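Putative glutathione S-transferase (Sinorhizobium meliloti, PDB 4MDC) probably catalyses the conjugation of glutathione to electrophilic substrates, working as a homodimeric glutathione transferase. Local coordinates at residues 23-29 with 48-54; 116-120 with 181-185; 203-207 with 241-247. One frame throughout, in Å; residues are numbered along the deposited sequence.

Contact 1: 23-29 with 48-54; sequences MPTLYHH and QTELSEE
L26 and L51 lie side by side on one face of the sheet and point the same way, CD2 of L26 standing 4.1 Å from CD2 of L51. H28 leaves its strand on this face too; a chi1 of 79° sets CG between the backbone N and the carbonyl carbon and leans the imidazole across the neighbouring strand. CD2 of L51 then sits over one face of that ring, with CB of L51 3.7 Å from H28 NE2. T25, Y27, E50 and S52 occupy the other face. There CG of E54 meets the Y27 ring at its edge, 3.9 Å from Y27 CD2, while the E54 carboxylate forms a salt bridge with R60 through OE1. Past the strand end, H29 directs its ring edge at E54 O, CD2 to O 3.4 Å, and its ND1 is bonded to M31 N. The axes of strands 25-28 and 50-53 run parallel within 26°, and five backbone hydrogen bonds join the segments, from E50 N to P24 O (2.9 Å) through to E54 N to H28 O (2.8 Å). Helix 33-44 packs on L26 and touches H28 through S35, completing the beta-alpha-beta crossover that opens the thioredoxin-like N-terminal domain of glutathione transferases.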
loop_
_atom_site.group_PDB
_atom_site.type_symbol
_atom_site.label_atom_id
_atom_site.label_comp_id
_atom_site.label_asym_id
_atom_site.label_seq_id
_atom_site.Cartn_x
_atom_site.Cartn_y
_atom_site.Cartn_z
HETATM N N MSE B 23 0.952 -11.248 -25.823
HETATM C CA MSE B 23 0.258 -11.306 -24.569
HETATM C C MSE B 23 1.150 -10.741 -23.460
HETATM O O MSE B 23 2.367 -10.767 -23.575
HETATM C CB MSE B 23 -0.173 -12.764 -24.343
HETATM C CG MSE B 23 0.826 -13.665 -23.710
HETATM SE SE MSE B 23 -0.198 -15.363 -23.308
HETATM C CE MSE B 23 -0.996 -15.534 -25.037
ATOM N N PRO B 24 0.545 -10.178 -22.424
ATOM C CA PRO B 24 1.375 -9.709 -21.355
ATOM C C PRO B 24 2.003 -10.792 -20.520
ATOM O O PRO B 24 1.659 -11.987 -20.664
ATOM C CB PRO B 24 0.408 -8.856 -20.511
ATOM C CG PRO B 24 -0.871 -9.576 -20.633
ATOM C CD PRO B 24 -0.882 -10.106 -22.064
ATOM N N THR B 25 3.003 -10.392 -19.756
ATOM C CA THR B 25 3.661 -11.270 -18.805
ATOM C C THR B 25 3.345 -10.792 -17.422
ATOM O O THR B 25 3.395 -9.562 -17.150
ATOM C CB THR B 25 5.194 -11.259 -19.042
ATOM O OG1 THR B 25 5.441 -11.728 -20.382
ATOM C CG2 THR B 25 5.953 -12.171 -18.082
ATOM N N LEU B 26 3.062 -11.725 -16.529
ATOM C CA LEU B 26 2.947 -11.446 -15.122
ATOM C C LEU B 26 4.027 -12.192 -14.314
ATOM O O LEU B 26 4.030 -13.390 -14.301
ATOM C CB LEU B 26 1.564 -11.802 -14.612
ATOM C CG LEU B 26 1.307 -11.410 -13.160
ATOM C CD1 LEU B 26 1.004 -9.907 -13.121
ATOM C CD2 LEU B 26 0.111 -12.160 -12.566
ATOM N N TYR B 27 4.932 -11.454 -13.694
ATOM C CA TYR B 27 5.913 -11.978 -12.763
ATOM C C TYR B 27 5.209 -12.132 -11.438
ATOM O O TYR B 27 4.628 -11.191 -10.944
ATOM C CB TYR B 27 7.131 -11.013 -12.651
ATOM C CG TYR B 27 7.855 -10.914 -13.982
ATOM C CD1 TYR B 27 7.482 -10.028 -14.938
ATOM C CD2 TYR B 27 8.856 -11.832 -14.306
ATOM C CE1 TYR B 27 8.104 -9.978 -16.168
ATOM C CE2 TYR B 27 9.507 -11.758 -15.516
ATOM C CZ TYR B 27 9.106 -10.867 -16.450
ATOM O OH TYR B 27 9.729 -10.798 -17.662
ATOM N N HIS B 28 5.237 -13.321 -10.872
ATOM C CA HIS B 28 4.381 -13.621 -9.738
ATOM C C HIS B 28 4.995 -14.746 -8.902
ATOM O O HIS B 28 5.980 -15.360 -9.292
ATOM C CB HIS B 28 3.022 -14.080 -10.257
ATOM C CG HIS B 28 3.022 -15.501 -10.706
ATOM N ND1 HIS B 28 2.397 -16.497 -9.996
ATOM C CD2 HIS B 28 3.693 -16.123 -11.712
ATOM C CE1 HIS B 28 2.616 -17.658 -10.576
ATOM N NE2 HIS B 28 3.407 -17.462 -11.618
ATOM N N HIS B 29 4.374 -15.011 -7.768
ATOM C CA HIS B 29 4.614 -16.204 -6.992
ATOM C C HIS B 29 3.273 -16.776 -6.529
ATOM O O HIS B 29 2.378 -16.067 -6.102
ATOM C CB HIS B 29 5.525 -15.944 -5.769
ATOM C CG HIS B 29 6.059 -17.224 -5.165
ATOM N ND1 HIS B 29 5.323 -18.003 -4.293
ATOM C CD2 HIS B 29 7.217 -17.892 -5.364
ATOM C CE1 HIS B 29 6.016 -19.094 -3.967
ATOM N NE2 HIS B 29 7.172 -19.046 -4.599
ATOM N N GLN B 48 -5.424 -13.438 -21.530
ATOM C CA GLN B 48 -4.470 -14.568 -21.520
ATOM C C GLN B 48 -3.150 -13.969 -21.163
ATOM O O GLN B 48 -2.779 -12.951 -21.745
ATOM C CB GLN B 48 -4.371 -15.223 -22.885
ATOM C CG GLN B 48 -5.672 -15.902 -23.246
ATOM C CD GLN B 48 -5.497 -16.953 -24.315
ATOM O OE1 GLN B 48 -4.748 -16.755 -25.283
ATOM N NE2 GLN B 48 -6.127 -18.105 -24.110
ATOM N N THR B 49 -2.445 -14.604 -20.241
ATOM C CA THR B 49 -1.216 -14.030 -19.703
ATOM C C THR B 49 -0.129 -15.081 -19.614
ATOM O O THR B 49 -0.399 -16.215 -19.258
ATOM C CB THR B 49 -1.501 -13.485 -18.272
ATOM O OG1 THR B 49 -2.674 -12.664 -18.312
ATOM C CG2 THR B 49 -0.366 -12.669 -17.768
ATOM N N GLU B 50 1.101 -14.695 -19.891
ATOM C CA GLU B 50 2.257 -15.578 -19.630
ATOM C C GLU B 50 2.681 -15.404 -18.174
ATOM O O GLU B 50 2.958 -14.300 -17.753
ATOM C CB GLU B 50 3.367 -15.197 -20.577
ATOM C CG GLU B 50 4.545 -16.146 -20.604
ATOM C CD GLU B 50 5.340 -16.097 -21.926
ATOM O OE1 GLU B 50 4.810 -15.695 -23.035
ATOM O OE2 GLU B 50 6.525 -16.507 -21.836
ATOM N N LEU B 51 2.686 -16.480 -17.398
ATOM C CA LEU B 51 3.068 -16.390 -15.988
ATOM C C LEU B 51 4.536 -16.719 -15.862
ATOM O O LEU B 51 5.004 -17.743 -16.375
ATOM C CB LEU B 51 2.196 -17.311 -15.128
ATOM C CG LEU B 51 0.681 -17.073 -15.096
ATOM C CD1 LEU B 51 -0.083 -18.156 -14.298
ATOM C CD2 LEU B 51 0.342 -15.691 -14.543
ATOM N N SER B 52 5.268 -15.881 -15.162
ATOM C CA SER B 52 6.669 -16.122 -14.915
ATOM C C SER B 52 6.940 -16.071 -13.401
ATOM O O SER B 52 6.830 -15.029 -12.757
ATOM C CB SER B 52 7.471 -15.099 -15.678
ATOM O OG SER B 52 8.834 -15.384 -15.567
ATOM N N GLU B 53 7.291 -17.210 -12.848
ATOM C CA GLU B 53 7.449 -17.354 -11.420
ATOM C C GLU B 53 8.750 -16.718 -10.955
ATOM O O GLU B 53 9.815 -16.909 -11.568
ATOM C CB GLU B 53 7.392 -18.831 -11.005
ATOM C CG GLU B 53 7.312 -18.981 -9.481
ATOM C CD GLU B 53 7.070 -20.408 -9.025
ATOM O OE1 GLU B 53 6.264 -21.125 -9.630
ATOM O OE2 GLU B 53 7.631 -20.782 -7.982
ATOM N N GLU B 54 8.679 -15.931 -9.890
ATOM C CA GLU B 54 9.875 -15.265 -9.314
ATOM C C GLU B 54 9.936 -15.531 -7.813
ATOM O O GLU B 54 8.902 -15.581 -7.184
ATOM C CB GLU B 54 9.802 -13.771 -9.566
ATOM C CG GLU B 54 10.145 -13.391 -11.003
ATOM C CD GLU B 54 11.605 -13.691 -11.394
ATOM O OE1 GLU B 54 12.495 -13.673 -10.517
ATOM O OE2 GLU B 54 11.852 -13.945 -12.589
#

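Contact 2: 116-120 with 181-185; sequences EIRRL and RPWLA
A salt-bridge network of E116, R119 and R181 ties helix 111-145 to the loop that precedes helix 191-205. R181, extended from CG to NE, comes at E116 from the opposite direction and delivers NH1 to OE2 of E116 at 2.9 Å. The bond is almost straight, 176° at the hydrogen, and OE2 lies in the guanidinium plane; it is met on its anti side, somewhat out of the carboxylate plane. The two flat groups are turned 66° against each other. R119, one helical turn along from E116, takes the syn sides with a side-on, two-nitrogen grip: NE reaches OE1 of E116 at 2.9 Å and NH2 reaches OE2 of E116 at 2.8 Å. OE2 thus accepts from both arginines, which would probably keep the carboxylate ionised, and three direct bonds fix its rotation. The bend of the E116 chain at chi2 (62°) brings the carboxylate back to R119. NH1 of R181 also holds L184 O at 2.8 Å, pinning its own loop, and a water accepts from NH2 of R181.

Beneath the charges the contact is apolar. CB of A185 rests 3.7 Å from CG1 of I117, and CD1 of L120 comes within 3.5 Å of CA of A185 while also touching CB of L184. Q113, farther back on the helix, binds A185 O, and L184 N is bonded to OD1 of D193. The spacing of S190 and D193 at the start of helix 191-205 is consistent with the N-capping box of the family; through L184 the loop is joined to this helix, within the all-helical C-terminal domain of glutathione transferases.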
loop_
_atom_site.group_PDB
_atom_site.type_symbol
_atom_site.label_atom_id
_atom_site.label_comp_id
_atom_site.label_asym_id
_atom_site.label_seq_id
_atom_site.Cartn_x
_atom_site.Cartn_y
_atom_site.Cartn_z
ATOM N N GLU B 116 -14.618 2.334 -1.027
ATOM C CA GLU B 116 -14.839 1.122 -0.203
ATOM C C GLU B 116 -14.234 -0.152 -0.793
ATOM O O GLU B 116 -13.666 -0.935 -0.055
ATOM C CB GLU B 116 -16.343 0.933 0.045
ATOM C CG GLU B 116 -16.716 -0.283 0.880
ATOM C CD GLU B 116 -16.172 -0.279 2.300
ATOM O OE1 GLU B 116 -15.655 0.736 2.819
ATOM O OE2 GLU B 116 -16.240 -1.351 2.957
ATOM N N ILE B 117 -14.295 -0.308 -2.107
ATOM C CA ILE B 117 -13.644 -1.436 -2.800
ATOM C C ILE B 117 -12.134 -1.374 -2.572
ATOM O O ILE B 117 -11.517 -2.354 -2.132
ATOM C CB ILE B 117 -14.003 -1.440 -4.289
ATOM C CG1 ILE B 117 -15.486 -1.714 -4.430
ATOM C CG2 ILE B 117 -13.163 -2.484 -5.052
ATOM C CD1 ILE B 117 -16.043 -1.388 -5.802
ATOM N N ARG B 118 -11.561 -0.194 -2.724
ATOM C CA ARG B 118 -10.126 0.005 -2.450
ATOM C C ARG B 118 -9.791 -0.302 -0.981
ATOM O O ARG B 118 -8.707 -0.814 -0.675
ATOM C CB ARG B 118 -9.713 1.455 -2.854
ATOM C CG ARG B 118 -9.702 1.636 -4.366
ATOM C CD ARG B 118 -9.593 3.056 -4.770
ATOM N NE ARG B 118 -9.508 3.221 -6.219
ATOM C CZ ARG B 118 -9.915 4.297 -6.878
ATOM N NH1 ARG B 118 -10.559 5.285 -6.257
ATOM N NH2 ARG B 118 -9.741 4.341 -8.195
ATOM N N ARG B 119 -10.635 0.190 -0.060
ATOM C CA ARG B 119 -10.329 0.059 1.370
ATOM C C ARG B 119 -10.206 -1.441 1.715
ATOM O O ARG B 119 -9.299 -1.890 2.433
ATOM C CB ARG B 119 -11.422 0.654 2.227
ATOM C CG ARG B 119 -11.148 0.644 3.745
ATOM C CD ARG B 119 -12.338 1.200 4.558
ATOM N NE ARG B 119 -13.447 0.243 4.563
ATOM C CZ ARG B 119 -13.497 -0.867 5.317
ATOM N NH1 ARG B 119 -12.554 -1.158 6.194
ATOM N NH2 ARG B 119 -14.515 -1.692 5.196
ATOM N N LEU B 120 -11.133 -2.214 1.177
ATOM C CA LEU B 120 -11.091 -3.702 1.408
ATOM C C LEU B 120 -9.937 -4.404 0.695
ATOM O O LEU B 120 -9.319 -5.334 1.248
ATOM C CB LEU B 120 -12.395 -4.348 0.939
ATOM C CG LEU B 120 -13.565 -3.943 1.816
ATOM C CD1 LEU B 120 -14.841 -4.234 1.034
ATOM C CD2 LEU B 120 -13.556 -4.641 3.118
ATOM N N ARG B 181 -23.454 -8.044 4.262
ATOM C CA ARG B 181 -23.575 -7.531 2.899
ATOM C C ARG B 181 -23.618 -8.690 1.891
ATOM O O ARG B 181 -23.094 -9.788 2.188
ATOM C CB ARG B 181 -22.372 -6.650 2.539
ATOM C CG ARG B 181 -22.023 -5.588 3.546
ATOM C CD ARG B 181 -20.627 -5.043 3.357
ATOM N NE ARG B 181 -20.364 -3.873 4.227
ATOM C CZ ARG B 181 -19.310 -3.048 4.123
ATOM N NH1 ARG B 181 -18.397 -3.219 3.179
ATOM N NH2 ARG B 181 -19.193 -2.018 4.963
ATOM N N PRO B 182 -24.134 -8.457 0.689
ATOM C CA PRO B 182 -24.187 -9.548 -0.283
ATOM C C PRO B 182 -22.815 -9.955 -0.799
ATOM O O PRO B 182 -22.586 -11.149 -1.038
ATOM C CB PRO B 182 -25.072 -9.037 -1.434
ATOM C CG PRO B 182 -25.740 -7.819 -0.898
ATOM C CD PRO B 182 -24.937 -7.297 0.271
ATOM N N TRP B 183 -21.932 -8.974 -0.980
ATOM C CA TRP B 183 -20.510 -9.211 -1.312
ATOM C C TRP B 183 -19.706 -8.270 -0.365
ATOM O O TRP B 183 -20.327 -7.432 0.308
ATOM C CB TRP B 183 -20.235 -8.878 -2.766
ATOM C CG TRP B 183 -21.012 -9.709 -3.731
ATOM C CD1 TRP B 183 -22.285 -9.448 -4.194
ATOM C CD2 TRP B 183 -20.608 -10.958 -4.310
ATOM N NE1 TRP B 183 -22.664 -10.454 -5.052
ATOM C CE2 TRP B 183 -21.655 -11.397 -5.130
ATOM C CE3 TRP B 183 -19.446 -11.735 -4.229
ATOM C CZ2 TRP B 183 -21.565 -12.599 -5.885
ATOM C CZ3 TRP B 183 -19.365 -12.931 -4.956
ATOM C CH2 TRP B 183 -20.422 -13.355 -5.767
ATOM N N LEU B 184 -18.384 -8.369 -0.304
ATOM C CA LEU B 184 -17.652 -7.688 0.783
ATOM C C LEU B 184 -17.772 -6.162 0.766
ATOM O O LEU B 184 -17.914 -5.598 1.818
ATOM C CB LEU B 184 -16.206 -8.064 0.855
ATOM C CG LEU B 184 -15.854 -9.537 1.067
ATOM C CD1 LEU B 184 -14.355 -9.685 1.332
ATOM C CD2 LEU B 184 -16.707 -10.255 2.121
ATOM N N ALA B 185 -17.857 -5.585 -0.417
ATOM C CA ALA B 185 -17.962 -4.127 -0.574
ATOM C C ALA B 185 -19.347 -3.613 -0.740
ATOM O O ALA B 185 -19.550 -2.379 -0.868
ATOM C CB ALA B 185 -17.159 -3.666 -1.773
HETATM O O HOH W 1 -17.551 0.545 5.193
#

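Contact 3: 203-207 with 241-247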
loop_
_atom_site.group_PDB
_atom_site.type_symbol
_atom_site.label_atom_id
_atom_site.label_comp_id
_atom_site.label_asym_id
_atom_site.label_seq_id
_atom_site.Cartn_x
_atom_site.Cartn_y
_atom_site.Cartn_z
ATOM N N LEU B 203 -3.458 -18.872 2.626
ATOM C CA LEU B 203 -3.537 -19.407 3.960
ATOM C C LEU B 203 -4.180 -20.793 3.944
ATOM O O LEU B 203 -3.749 -21.669 4.700
ATOM C CB LEU B 203 -4.263 -18.455 4.895
ATOM C CG LEU B 203 -3.456 -17.157 5.069
ATOM C CD1 LEU B 203 -4.286 -16.099 5.798
ATOM C CD2 LEU B 203 -2.180 -17.405 5.816
ATOM N N ASP B 204 -5.219 -20.968 3.113
ATOM C CA ASP B 204 -5.934 -22.245 3.071
ATOM C C ASP B 204 -5.082 -23.307 2.457
ATOM O O ASP B 204 -5.085 -24.460 2.964
ATOM C CB ASP B 204 -7.257 -22.096 2.327
ATOM C CG ASP B 204 -8.228 -23.268 2.607
ATOM O OD1 ASP B 204 -8.395 -23.663 3.781
ATOM O OD2 ASP B 204 -8.761 -23.764 1.591
ATOM N N TYR B 205 -4.302 -22.989 1.430
ATOM C CA TYR B 205 -3.324 -23.957 0.852
ATOM C C TYR B 205 -2.445 -24.522 1.972
ATOM O O TYR B 205 -2.152 -25.747 2.056
ATOM C CB TYR B 205 -2.413 -23.239 -0.124
ATOM C CG TYR B 205 -1.482 -24.144 -0.891
ATOM C CD1 TYR B 205 -0.322 -24.648 -0.319
ATOM C CD2 TYR B 205 -1.763 -24.472 -2.227
ATOM C CE1 TYR B 205 0.543 -25.462 -1.081
ATOM C CE2 TYR B 205 -0.934 -25.304 -2.972
ATOM C CZ TYR B 205 0.200 -25.812 -2.375
ATOM O OH TYR B 205 1.036 -26.608 -3.116
ATOM N N LEU B 206 -2.017 -23.644 2.855
ATOM C CA LEU B 206 -1.131 -24.022 3.964
ATOM C C LEU B 206 -1.845 -24.667 5.178
ATOM O O LEU B 206 -1.194 -25.004 6.152
ATOM C CB LEU B 206 -0.355 -22.778 4.418
ATOM C CG LEU B 206 0.700 -22.257 3.431
ATOM C CD1 LEU B 206 1.190 -20.882 3.857
ATOM C CD2 LEU B 206 1.869 -23.233 3.339
ATOM N N GLY B 207 -3.169 -24.750 5.116
ATOM C CA GLY B 207 -3.959 -25.331 6.184
ATOM C C GLY B 207 -4.046 -24.498 7.441
ATOM O O GLY B 207 -4.264 -25.017 8.514
ATOM N N VAL B 241 5.790 -28.162 -1.400
ATOM C CA VAL B 241 4.760 -28.034 -0.360
ATOM C C VAL B 241 3.456 -28.576 -0.860
ATOM O O VAL B 241 2.854 -28.017 -1.786
ATOM C CB VAL B 241 4.548 -26.550 0.078
ATOM C CG1 VAL B 241 3.631 -26.449 1.299
ATOM C CG2 VAL B 241 5.901 -25.922 0.364
ATOM N N THR B 242 2.948 -29.551 -0.147
ATOM C CA THR B 242 1.676 -30.159 -0.432
ATOM C C THR B 242 0.550 -29.380 0.209
ATOM O O THR B 242 0.619 -29.100 1.396
ATOM C CB THR B 242 1.707 -31.590 0.130
ATOM O OG1 THR B 242 2.874 -32.166 -0.416
ATOM C CG2 THR B 242 0.477 -32.406 -0.243
ATOM N N PRO B 243 -0.499 -29.098 -0.551
ATOM C CA PRO B 243 -1.595 -28.369 0.078
ATOM C C PRO B 243 -2.365 -29.248 1.058
ATOM O O PRO B 243 -2.353 -30.465 0.949
ATOM C CB PRO B 243 -2.489 -28.025 -1.109
ATOM C CG PRO B 243 -2.222 -29.105 -2.109
ATOM C CD PRO B 243 -0.771 -29.433 -1.952
ATOM N N VAL B 244 -3.137 -28.594 1.923
ATOM C CA VAL B 244 -4.110 -29.303 2.776
ATOM C C VAL B 244 -5.133 -30.049 1.877
ATOM O O VAL B 244 -5.416 -29.624 0.762
ATOM C CB VAL B 244 -4.794 -28.301 3.740
ATOM C CG1 VAL B 244 -5.856 -27.449 3.063
ATOM C CG2 VAL B 244 -5.335 -28.987 4.958
ATOM N N SER B 245 -5.629 -31.192 2.352
ATOM C CA SER B 245 -6.409 -32.110 1.515
ATOM C C SER B 245 -7.680 -31.482 0.938
ATOM O O SER B 245 -8.036 -31.778 -0.183
ATOM C CB SER B 245 -6.733 -33.438 2.256
ATOM O OG SER B 245 -7.567 -33.156 3.366
ATOM N N HIS B 246 -8.334 -30.566 1.680
ATOM C CA HIS B 246 -9.558 -29.918 1.188
ATOM C C HIS B 246 -9.314 -28.720 0.248
ATOM O O HIS B 246 -10.275 -28.082 -0.225
ATOM C CB HIS B 246 -10.428 -29.425 2.350
ATOM C CG HIS B 246 -9.833 -28.273 3.106
ATOM N ND1 HIS B 246 -9.206 -28.434 4.322
ATOM C CD2 HIS B 246 -9.805 -26.935 2.848
ATOM C CE1 HIS B 246 -8.796 -27.257 4.774
ATOM N NE2 HIS B 246 -9.139 -26.335 3.893
ATOM N N TYR B 247 -8.046 -28.418 -0.021
ATOM C CA TYR B 247 -7.711 -27.171 -0.738
ATOM C C TYR B 247 -8.476 -26.956 -2.037
ATOM O O TYR B 247 -9.012 -25.867 -2.303
ATOM C CB TYR B 247 -6.200 -27.102 -1.012
ATOM C CG TYR B 247 -5.802 -25.902 -1.853
ATOM C CD1 TYR B 247 -5.934 -24.596 -1.369
ATOM C CD2 TYR B 247 -5.362 -26.081 -3.146
ATOM C CE1 TYR B 247 -5.617 -23.516 -2.179
ATOM C CE2 TYR B 247 -4.973 -25.022 -3.943
ATOM C CZ TYR B 247 -5.144 -23.719 -3.456
ATOM O OH TYR B 247 -4.774 -22.737 -4.296
HETATM O O HOH W 2 -8.978 -23.037 -1.024
HETATM O O HOH W 3 -0.099 -27.277 3.270
#
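Helix 191-205 ends in a Schellman motif at G207, whose phi is positive, and the carbonyl O of Y205 in this last turn accepts N of V244 at 3.0 Å, just where V244 to Y247 fold into a type I turn. The Y205 side chain carries most of the contact. With CG anti to the backbone N (chi1 -173°), its ring extends along the 241-247 segment. CB of P243 sits over the centre of one face in a CH-pi contact, 3.6 Å from the ring centroid. The ring edge at CD2 points into the face of Y247, a T-shaped pair with centroids 5.0 Å apart and planes at 70°. At the far end OH of Y205 donates to V241 O at 2.7 Å, nearly in line with the carbonyl, and accepts from V238 N. Replacing Y205 by an alanine would probably leave V241 O and V238 N without this shared partner and open a gap between P243 and Y247. Nearer the helix, NE2 of H246 gives a bond in the plane of its own ring (2.8 Å, 167°) to the syn side of D204 OD1, tilted from the carboxylate plane; W211 also binds this oxygen. A water joins OD2 of D204 to Y247 O, and another joins Y205 O to T242 O. The helix-end carbonyl and the D204 carboxylate are thus satisfied by segment 241-247 together with W211 and two waters, and the carboxylate would tend to favour a protonated H246.

The three contacts follow one another along the chain, none nested in or crossing another. Contact 1 closes first, spanning helix 33-44 within the N-terminal domain. Contact 2 closes a mainly helical loop of 60 residues, bringing the start of helix 111-145 to the loop before helix 191-205. Contact 3 opens at the end of that helix and returns the segment after helix 231-235 to it. Contacts 1 and 2 lie on opposite sides of the chain centre, whereas contacts 1 and 3 approach to about 8 Å between nearest atoms. There the domains meet: H29 stacks edge-to-face with F142, and OH of Y247, held by L233 O, also bonds R36 of helix 33-44.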